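Long-range contact in pyrrolysyl-tRNA synthetase (Desulfitobacterium hafniense, PDB 3DSQ), which probably attaches pyrrolysine to its cognate tRNA at the expense of ATP, as a homodimeric class II aminoacyl-tRNA synthetase: residues R21-N26 and G282-I287. Numbering follows the deposited sequence.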
loop_
_atom_site.group_PDB
_atom_site.type_symbol
_atom_site.label_atom_id
_atom_site.label_comp_id
_atom_site.label_asym_id
_atom_site.label_seq_id
_atom_site.Cartn_x
_atom_site.Cartn_y
_atom_site.Cartn_z
ATOM N N ARG B 21 7.553 26.376 -8.330
ATOM C CA ARG B 21 8.174 25.577 -9.374
ATOM C C ARG B 21 9.568 25.108 -8.922
ATOM O O ARG B 21 9.912 23.933 -9.032
ATOM C CB ARG B 21 8.265 26.411 -10.663
ATOM C CG ARG B 21 8.928 25.714 -11.850
ATOM C CD ARG B 21 8.352 24.334 -12.101
ATOM N NE ARG B 21 8.814 23.766 -13.364
ATOM C CZ ARG B 21 8.519 22.540 -13.789
ATOM N NH1 ARG B 21 7.763 21.739 -13.051
ATOM N NH2 ARG B 21 8.973 22.122 -14.960
ATOM N N LEU B 22 10.356 26.034 -8.396
ATOM C CA LEU B 22 11.690 25.713 -7.923
ATOM C C LEU B 22 11.623 24.700 -6.788
ATOM O O LEU B 22 12.517 23.860 -6.638
ATOM C CB LEU B 22 12.407 26.987 -7.465
ATOM C CG LEU B 22 12.657 28.011 -8.583
ATOM C CD1 LEU B 22 13.355 29.228 -8.006
ATOM C CD2 LEU B 22 13.504 27.393 -9.706
ATOM N N LYS B 23 10.556 24.770 -5.992
ATOM C CA LYS B 23 10.401 23.835 -4.882
ATOM C C LYS B 23 10.078 22.439 -5.394
ATOM O O LYS B 23 10.621 21.458 -4.899
ATOM C CB LYS B 23 9.303 24.297 -3.916
ATOM C CG LYS B 23 9.819 24.684 -2.541
ATOM C CD LYS B 23 8.722 24.610 -1.476
ATOM C CE LYS B 23 9.270 24.970 -0.099
ATOM N NZ LYS B 23 8.241 24.810 0.978
ATOM N N GLU B 24 9.195 22.350 -6.385
ATOM C CA GLU B 24 8.825 21.058 -6.962
ATOM C C GLU B 24 10.049 20.389 -7.581
ATOM O O GLU B 24 10.125 19.155 -7.661
ATOM C CB GLU B 24 7.807 21.216 -8.084
ATOM C CG GLU B 24 6.569 22.022 -7.766
ATOM C CD GLU B 24 5.623 22.044 -8.950
ATOM O OE1 GLU B 24 6.104 22.201 -10.093
ATOM O OE2 GLU B 24 4.404 21.910 -8.738
ATOM N N LEU B 25 10.968 21.217 -8.067
ATOM C CA LEU B 25 12.193 20.738 -8.692
ATOM C C LEU B 25 13.296 20.558 -7.657
ATOM O O LEU B 25 14.457 20.346 -8.003
ATOM C CB LEU B 25 12.648 21.726 -9.770
ATOM C CG LEU B 25 11.639 21.929 -10.896
ATOM C CD1 LEU B 25 12.116 22.985 -11.894
ATOM C CD2 LEU B 25 11.421 20.599 -11.574
ATOM N N ASN B 26 12.923 20.647 -6.385
ATOM C CA ASN B 26 13.865 20.489 -5.287
ATOM C C ASN B 26 15.066 21.428 -5.306
ATOM O O ASN B 26 16.210 21.001 -5.114
ATOM C CB ASN B 26 14.346 19.030 -5.203
ATOM C CG ASN B 26 13.250 18.085 -4.734
ATOM O OD1 ASN B 26 12.511 18.393 -3.792
ATOM N ND2 ASN B 26 13.140 16.933 -5.380
ATOM N N GLY B 282 10.830 11.163 -6.348
ATOM C CA GLY B 282 11.331 12.479 -5.994
ATOM C C GLY B 282 11.421 13.492 -7.123
ATOM O O GLY B 282 11.820 14.621 -6.885
ATOM N N VAL B 283 11.051 13.111 -8.342
ATOM C CA VAL B 283 11.143 14.025 -9.482
ATOM C C VAL B 283 9.785 14.481 -10.038
ATOM O O VAL B 283 8.935 13.655 -10.337
ATOM C CB VAL B 283 11.942 13.369 -10.642
ATOM C CG1 VAL B 283 12.141 14.361 -11.767
ATOM C CG2 VAL B 283 13.291 12.856 -10.128
ATOM N N ARG B 284 9.592 15.795 -10.180
ATOM C CA ARG B 284 8.341 16.331 -10.727
ATOM C C ARG B 284 8.335 15.887 -12.182
ATOM O O ARG B 284 9.329 16.049 -12.881
ATOM C CB ARG B 284 8.332 17.862 -10.626
ATOM C CG ARG B 284 7.068 18.537 -11.159
ATOM C CD ARG B 284 5.845 18.310 -10.270
ATOM N NE ARG B 284 4.696 19.047 -10.794
ATOM C CZ ARG B 284 3.916 18.638 -11.792
ATOM N NH1 ARG B 284 4.130 17.473 -12.391
ATOM N NH2 ARG B 284 2.938 19.422 -12.223
ATOM N N LEU B 285 7.219 15.342 -12.655
ATOM C CA LEU B 285 7.169 14.820 -14.018
ATOM C C LEU B 285 7.097 15.768 -15.212
ATOM O O LEU B 285 7.610 15.441 -16.288
ATOM C CB LEU B 285 6.057 13.779 -14.120
ATOM C CG LEU B 285 6.330 12.544 -13.248
ATOM C CD1 LEU B 285 5.085 11.704 -13.136
ATOM C CD2 LEU B 285 7.498 11.733 -13.837
ATOM N N ASN B 286 6.483 16.932 -15.050
ATOM C CA ASN B 286 6.388 17.844 -16.180
ATOM C C ASN B 286 7.698 18.598 -16.405
ATOM O O ASN B 286 7.738 19.822 -16.344
ATOM C CB ASN B 286 5.229 18.823 -15.968
ATOM C CG ASN B 286 5.501 19.804 -14.873
ATOM O OD1 ASN B 286 6.157 19.477 -13.890
ATOM N ND2 ASN B 286 4.989 21.020 -15.024
ATOM N N ILE B 287 8.773 17.859 -16.676
ATOM C CA ILE B 287 10.067 18.489 -16.910
ATOM C C ILE B 287 10.640 18.178 -18.287
ATOM O O ILE B 287 11.885 18.082 -18.399
ATOM C CB ILE B 287 11.095 18.067 -15.844
ATOM C CG1 ILE B 287 11.352 16.558 -15.921
ATOM C CG2 ILE B 287 10.578 18.450 -14.462
ATOM C CD1 ILE B 287 12.402 16.065 -14.952
HETATM O O HOH W 1 11.560 17.360 -8.759
HETATM O O HOH W 2 4.059 22.729 -12.701
#
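Arg21 overlaps the side chain and backbone of Asn286, its guanidinium gripping the asparagine end-on with two nitrogens. NH1 donates to Asn286 OD1 at 2.9 Å and NH2 to Asn286 O at 3.0 Å; one guanidinium thus holds both the side-chain amide and the main-chain carbonyl of the same residue. The contact illustrates how a Schellman-terminated helix, 16-24, can be joined to the C-terminal end of a chain, here just past the short hairpin of strands 279-280 and 283-284. Asn286 is the centre of an inverse gamma turn, and with CG between its backbone N and carbonyl carbon (chi1 70°) its amide oxygen lies near enough to its own carbonyl for one guanidinium to reach both, the guanidinium and side-chain amide planes lying 68° apart. With CG anti to the backbone N (chi1 179°) and a bend at chi2, the Arg21 chain reaches across to the turn, while Glu50 of helix 39-68 pairs with its NE.

Glu24 mediates between two arginines. Its OE1 forms a salt bridge with Arg284 NE at 3.5 Å, OE2 lying equally far from that nitrogen, and another with Arg21 NH1, which also donates a weak hydrogen bond to OE1. The carboxylate probably offsets the two nearby positive charges, Arg21 NH1 and Arg284 NE being 4.7 Å apart. Glu24 and Arg284 run side by side in the same direction, carboxylate and guanidinium turned steeply against each other. Replacing Arg21 by a leucine would probably leave Asn286 O and OD1 without these donors and Glu24 with one positive neighbour fewer. Leu25 CD2 lies over the centre of one face of the Arg21 guanidinium and meets Ile287 CG2 at 3.7 Å; Ile287 also packs on Leu145 of the second subunit. A water accepts from Asn286 ND2 at 3.0 Å.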